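Local atomic coordinates of Bacint_00347 (Bacteroides intestinalis DSM 17393, PDB entry 5MUM), a protein that probably acts as a rhamnosidase, a beta-propeller glycoside hydrolase that cleaves glycosidic bonds to rhamnose. Residues I255-N259 with A260-C264; V305-G309 with Q310-N314. All blocks are in the same frame, centred on the assembly; numbering follows the deposited sequence.

Interaction 1: residues I255-N259 with A260-C264; sequences IRYNN and AEYAC
Tyr-262 OH is gripped from two directions: it donates a hydrogen bond to Tyr-257 O and receives one from Trp-219 NE1. The bond to the carbonyl is short, 2.6 Å from Tyr-262 OH to Tyr-257 O, and it lies in the carbonyl plane on a lone pair, while the acceptor sits at the edge of the tyrosine ring. With CG of Tyr-257 anti to its own nitrogen (chi1 178°), the phenol swings beside its carbonyl, bringing CD1 within 3.0 Å of Tyr-262 OH. The two tyrosine side chains cross at about a right angle, and the hydroxyl lies obliquely to the Tyr-257 ring while the carbonyl and Trp-219 NE1 hold it.

The backbone that presents this carbonyl is wound into a single helix-like turn. Arg-256 O accepts Ala-260 N at 3.0 Å, and more weakly Asn-259 N. Asn-259 folds back over the same turn, its OD1 taking the N-H of Arg-256 at 2.7 Å in the plane of the amide carbonyl, with a fairly straight N-H...O angle of 161°. Side chain and main chain thus clamp the turn at its start. A water links Asn-258 O, at 2.8 Å from the water oxygen, to Ala-260 O and lies in the plane of the Tyr-262 ring, at its edge. On the apolar flank Ile-255 CG2 meets Ala-260 CB at 3.7 Å.

The turn leads from the loop after strand 228-236 into strand 261-264, the last strand of a four-stranded antiparallel sheet, a blade of the propeller. Arg-256 is tied by a salt bridge to Asp-194, Ile-255 and Ala-260 rest on Trp-217 of strand 213-220, and Ala-263 and Cys-264 face Leu-231 in a classic beta bulge.

Interaction 2: residues V305-G309 with Q310-N314; sequences VWHDG and QMWQN
This is the tight end of a beta hairpin, where His-307 and Trp-312 pair as strand 301-307 turns back into strand 312-316, the outermost strand of its propeller blade. Between the strands, Trp-306 and Gln-313 form the hydrogen-bonded pair, with N...O distances of 2.9 Å (Trp-306 N to Gln-313 O) and 2.8 Å (Gln-313 N to Trp-306 O). On one face, the edge of the His-307 imidazole is directed at the indole face of Trp-312, ring planes at 68°, while His-307 CB sits 3.5 Å from the centroid of the Trp-312 six-membered ring. On the other face, Trp-306 CG lies between its backbone N and carbonyl carbon (chi1 76°), which lays the indole across the neighbouring strand, and Gln-313 CB makes a CH-pi contact with its six-membered ring.

Asp-308 closes the loop as an Asx turn. Its OD1 takes Gln-310 N from above the carboxylate plane and Met-311 N nearly in line with the C-O bond, each at 2.9 Å. Two peptide N-H groups on one oxygen restrict the carboxylate's rotation and would probably stabilise its negative charge, whereas the indole faces carry C-H contacts and one imidazole face meets Met-311 O.

Each contact is partly buried and includes the outermost strand of a different four-stranded sheet: in interaction 1 with the loop leading into it, in interaction 2 with its inner hairpin partner. Their centres are about 15 Å apart, yet they touch: Glu-261 OE2 probably accepts a hydrogen bond from Trp-312 NE1, 2.9 Å away, and van der Waals packing from Ala-263 and Cys-264 surrounds this link between neighbouring propeller blades. In interaction 1 an irregular approach to a strand depends on carbonyl and amide groups and a tyrosine hydroxyl, with smaller apolar contacts from Ile-255 and Tyr-257. Interaction 2 rests on regular strand pairing and aromatic rings, with the Asp-308 carboxylate in the more exposed loop.

Interaction 1: residues I255-N259 with A260-C264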
loop_
_atom_site.group_PDB
_atom_site.type_symbol
_atom_site.label_atom_id
_atom_site.label_comp_id
_atom_site.label_asym_id
_atom_site.label_seq_id
_atom_site.Cartn_x
_atom_site.Cartn_y
_atom_site.Cartn_z
ATOM N N ILE A 255 -14.707 -15.593 0.563
ATOM C CA ILE A 255 -13.914 -16.074 -0.557
ATOM C C ILE A 255 -12.864 -17.020 0.021
ATOM O O ILE A 255 -12.048 -16.616 0.845
ATOM C CB ILE A 255 -13.203 -14.946 -1.299
ATOM C CG1 ILE A 255 -14.219 -13.872 -1.740
ATOM C CG2 ILE A 255 -12.439 -15.525 -2.489
ATOM C CD1 ILE A 255 -13.640 -12.639 -2.371
ATOM N N ARG A 256 -12.857 -18.235 -0.480
ATOM C CA ARG A 256 -11.996 -19.306 -0.010
ATOM C C ARG A 256 -11.094 -19.750 -1.116
ATOM O O ARG A 256 -11.234 -19.334 -2.254
ATOM C CB ARG A 256 -12.872 -20.469 0.406
ATOM C CG ARG A 256 -13.644 -20.184 1.659
ATOM C CD ARG A 256 -14.759 -21.187 1.886
ATOM N NE ARG A 256 -15.286 -20.882 3.217
ATOM C CZ ARG A 256 -16.550 -20.950 3.598
ATOM N NH1 ARG A 256 -17.519 -21.347 2.765
ATOM N NH2 ARG A 256 -16.836 -20.628 4.854
ATOM N N TYR A 257 -10.173 -20.632 -0.788
ATOM C CA TYR A 257 -9.273 -21.200 -1.780
ATOM C C TYR A 257 -10.034 -21.734 -3.019
ATOM O O TYR A 257 -9.637 -21.495 -4.163
ATOM C CB TYR A 257 -8.415 -22.274 -1.106
ATOM C CG TYR A 257 -7.491 -22.968 -2.048
ATOM C CD1 TYR A 257 -6.405 -22.314 -2.583
ATOM C CD2 TYR A 257 -7.707 -24.318 -2.393
ATOM C CE1 TYR A 257 -5.558 -22.953 -3.479
ATOM C CE2 TYR A 257 -6.876 -24.962 -3.311
ATOM C CZ TYR A 257 -5.806 -24.276 -3.840
ATOM O OH TYR A 257 -4.976 -24.917 -4.731
ATOM N N ASN A 258 -11.133 -22.437 -2.760
ATOM C CA ASN A 258 -11.873 -23.142 -3.803
ATOM C C ASN A 258 -12.602 -22.218 -4.739
ATOM O O ASN A 258 -12.650 -22.505 -5.917
ATOM C CB ASN A 258 -12.854 -24.192 -3.208
ATOM C CG ASN A 258 -14.098 -23.571 -2.642
ATOM O OD1 ASN A 258 -15.140 -23.515 -3.322
ATOM N ND2 ASN A 258 -14.017 -23.073 -1.412
ATOM N N ASN A 259 -13.132 -21.093 -4.251
ATOM C CA ASN A 259 -13.945 -20.211 -5.099
ATOM C C ASN A 259 -13.285 -18.887 -5.493
ATOM O O ASN A 259 -13.852 -18.148 -6.303
ATOM C CB ASN A 259 -15.331 -19.964 -4.482
ATOM C CG ASN A 259 -15.286 -19.157 -3.194
ATOM O OD1 ASN A 259 -14.359 -19.288 -2.437
ATOM N ND2 ASN A 259 -16.284 -18.289 -2.966
ATOM N N ALA A 260 -12.087 -18.599 -4.986
ATOM C CA ALA A 260 -11.347 -17.407 -5.422
ATOM C C ALA A 260 -11.087 -17.378 -6.927
ATOM O O ALA A 260 -10.887 -18.403 -7.575
ATOM C CB ALA A 260 -10.015 -17.314 -4.705
ATOM N N GLU A 261 -11.094 -16.180 -7.473
ATOM C CA GLU A 261 -10.568 -15.966 -8.792
ATOM C C GLU A 261 -9.063 -15.880 -8.718
ATOM O O GLU A 261 -8.535 -15.048 -7.968
ATOM C CB GLU A 261 -11.093 -14.670 -9.390
ATOM C CG GLU A 261 -10.609 -14.485 -10.833
ATOM C CD GLU A 261 -11.087 -13.200 -11.437
ATOM O OE1 GLU A 261 -11.427 -12.267 -10.692
ATOM O OE2 GLU A 261 -11.147 -13.118 -12.673
ATOM N N TYR A 262 -8.391 -16.683 -9.549
ATOM C CA TYR A 262 -6.943 -16.734 -9.610
ATOM C C TYR A 262 -6.496 -15.844 -10.726
ATOM O O TYR A 262 -6.785 -16.094 -11.890
ATOM C CB TYR A 262 -6.416 -18.193 -9.765
ATOM C CG TYR A 262 -6.625 -18.856 -8.456
ATOM C CD1 TYR A 262 -7.880 -19.340 -8.103
ATOM C CD2 TYR A 262 -5.619 -18.871 -7.498
ATOM C CE1 TYR A 262 -8.102 -19.876 -6.841
ATOM C CE2 TYR A 262 -5.835 -19.393 -6.236
ATOM C CZ TYR A 262 -7.065 -19.885 -5.903
ATOM O OH TYR A 262 -7.296 -20.356 -4.622
ATOM N N ALA A 263 -5.837 -14.770 -10.353
ATOM C CA ALA A 263 -5.192 -13.880 -11.285
ATOM C C ALA A 263 -3.948 -14.524 -11.831
ATOM O O ALA A 263 -3.613 -14.324 -12.990
ATOM C CB ALA A 263 -4.870 -12.566 -10.635
ATOM N N CYS A 264 -3.262 -15.296 -11.001
ATOM C CA CYS A 264 -2.068 -15.985 -11.455
ATOM C C CYS A 264 -1.822 -17.141 -10.523
ATOM O O CYS A 264 -2.038 -17.015 -9.325
ATOM C CB CYS A 264 -0.893 -14.986 -11.489
ATOM S SG CYS A 264 0.547 -15.623 -12.336
HETATM O O HOH W 1 -11.726 -20.752 -7.870
#

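Interaction 2: residues V305-G309 with Q310-N314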
loop_
_atom_site.group_PDB
_atom_site.type_symbol
_atom_site.label_atom_id
_atom_site.label_comp_id
_atom_site.label_asym_id
_atom_site.label_seq_id
_atom_site.Cartn_x
_atom_site.Cartn_y
_atom_site.Cartn_z
ATOM N N VAL A 305 0.823 -8.230 -13.090
ATOM C CA VAL A 305 -0.270 -9.157 -13.352
ATOM C C VAL A 305 -1.455 -8.250 -13.555
ATOM O O VAL A 305 -1.690 -7.372 -12.725
ATOM C CB VAL A 305 -0.505 -10.081 -12.171
ATOM C CG1 VAL A 305 -1.707 -10.999 -12.422
ATOM C CG2 VAL A 305 0.735 -10.885 -11.888
ATOM N N TRP A 306 -2.172 -8.395 -14.656
ATOM C CA TRP A 306 -3.258 -7.448 -14.917
ATOM C C TRP A 306 -4.388 -8.114 -15.681
ATOM O O TRP A 306 -4.192 -9.154 -16.308
ATOM C CB TRP A 306 -2.764 -6.187 -15.623
ATOM C CG TRP A 306 -2.461 -6.357 -17.091
ATOM C CD1 TRP A 306 -3.209 -5.896 -18.130
ATOM C CD2 TRP A 306 -1.314 -7.009 -17.686
ATOM N NE1 TRP A 306 -2.619 -6.217 -19.324
ATOM C CE2 TRP A 306 -1.459 -6.904 -19.086
ATOM C CE3 TRP A 306 -0.178 -7.645 -17.172
ATOM C CZ2 TRP A 306 -0.514 -7.409 -19.981
ATOM C CZ3 TRP A 306 0.762 -8.147 -18.061
ATOM C CH2 TRP A 306 0.572 -8.062 -19.444
ATOM N N HIS A 307 -5.562 -7.521 -15.557
ATOM C CA HIS A 307 -6.728 -7.970 -16.259
ATOM C C HIS A 307 -7.187 -6.822 -17.106
ATOM O O HIS A 307 -7.510 -5.765 -16.598
ATOM C CB HIS A 307 -7.810 -8.422 -15.305
ATOM C CG HIS A 307 -8.930 -9.161 -15.959
ATOM N ND1 HIS A 307 -9.999 -8.527 -16.561
ATOM C CD2 HIS A 307 -9.194 -10.485 -16.031
ATOM C CE1 HIS A 307 -10.846 -9.437 -17.014
ATOM N NE2 HIS A 307 -10.395 -10.631 -16.678
ATOM N N ASP A 308 -7.220 -7.054 -18.401
ATOM C CA ASP A 308 -7.537 -6.018 -19.405
ATOM C C ASP A 308 -9.001 -5.937 -19.814
ATOM O O ASP A 308 -9.323 -5.301 -20.779
ATOM C CB ASP A 308 -6.641 -6.282 -20.639
ATOM C CG ASP A 308 -7.008 -7.563 -21.373
ATOM O OD1 ASP A 308 -7.806 -8.398 -20.878
ATOM O OD2 ASP A 308 -6.492 -7.747 -22.482
ATOM N N GLY A 309 -9.896 -6.562 -19.078
ATOM C CA GLY A 309 -11.275 -6.654 -19.443
ATOM C C GLY A 309 -11.646 -7.957 -20.105
ATOM O O GLY A 309 -12.820 -8.334 -20.124
ATOM N N GLN A 310 -10.643 -8.662 -20.626
ATOM C CA GLN A 310 -10.815 -9.917 -21.291
ATOM C C GLN A 310 -10.188 -11.065 -20.535
ATOM O O GLN A 310 -10.781 -12.121 -20.467
ATOM C CB GLN A 310 -10.172 -9.873 -22.697
ATOM C CG GLN A 310 -10.854 -8.917 -23.669
ATOM C CD GLN A 310 -12.303 -9.248 -23.917
ATOM O OE1 GLN A 310 -12.658 -10.402 -24.200
ATOM N NE2 GLN A 310 -13.164 -8.238 -23.797
ATOM N N MET A 311 -8.962 -10.896 -20.037
ATOM C CA MET A 311 -8.238 -12.015 -19.442
ATOM C C MET A 311 -7.145 -11.499 -18.523
ATOM O O MET A 311 -6.761 -10.349 -18.606
ATOM C CB MET A 311 -7.587 -12.876 -20.533
ATOM C CG MET A 311 -6.554 -12.109 -21.356
ATOM S SD MET A 311 -5.772 -13.027 -22.704
ATOM C CE MET A 311 -4.632 -14.045 -21.764
ATOM N N TRP A 312 -6.668 -12.372 -17.659
ATOM C CA TRP A 312 -5.510 -12.099 -16.834
ATOM C C TRP A 312 -4.256 -12.389 -17.627
ATOM O O TRP A 312 -4.183 -13.374 -18.388
ATOM C CB TRP A 312 -5.507 -12.986 -15.601
ATOM C CG TRP A 312 -6.511 -12.609 -14.619
ATOM C CD1 TRP A 312 -7.700 -13.240 -14.384
ATOM C CD2 TRP A 312 -6.459 -11.500 -13.738
ATOM N NE1 TRP A 312 -8.396 -12.574 -13.438
ATOM C CE2 TRP A 312 -7.652 -11.515 -12.991
ATOM C CE3 TRP A 312 -5.497 -10.503 -13.466
ATOM C CZ2 TRP A 312 -7.914 -10.589 -11.987
ATOM C CZ3 TRP A 312 -5.766 -9.574 -12.489
ATOM C CH2 TRP A 312 -6.966 -9.620 -11.753
ATOM N N GLN A 313 -3.266 -11.553 -17.443
ATOM C CA GLN A 313 -1.968 -11.750 -18.044
ATOM C C GLN A 313 -0.940 -11.434 -16.986
ATOM O O GLN A 313 -1.249 -10.773 -15.991
ATOM C CB GLN A 313 -1.790 -10.797 -19.218
ATOM C CG GLN A 313 -2.730 -11.096 -20.376
ATOM C CD GLN A 313 -2.472 -10.168 -21.541
ATOM O OE1 GLN A 313 -3.168 -9.162 -21.726
ATOM N NE2 GLN A 313 -1.410 -10.426 -22.247
ATOM N N ASN A 314 0.265 -11.917 -17.214
ATOM C CA ASN A 314 1.386 -11.577 -16.385
ATOM C C ASN A 314 2.635 -11.385 -17.253
ATOM O O ASN A 314 2.769 -11.988 -18.312
ATOM C CB ASN A 314 1.597 -12.567 -15.245
ATOM C CG ASN A 314 2.045 -13.938 -15.698
ATOM O OD1 ASN A 314 3.238 -14.212 -15.794
ATOM N ND2 ASN A 314 1.089 -14.821 -15.940
HETATM O O HOH W 2 -4.786 -8.752 -19.289
#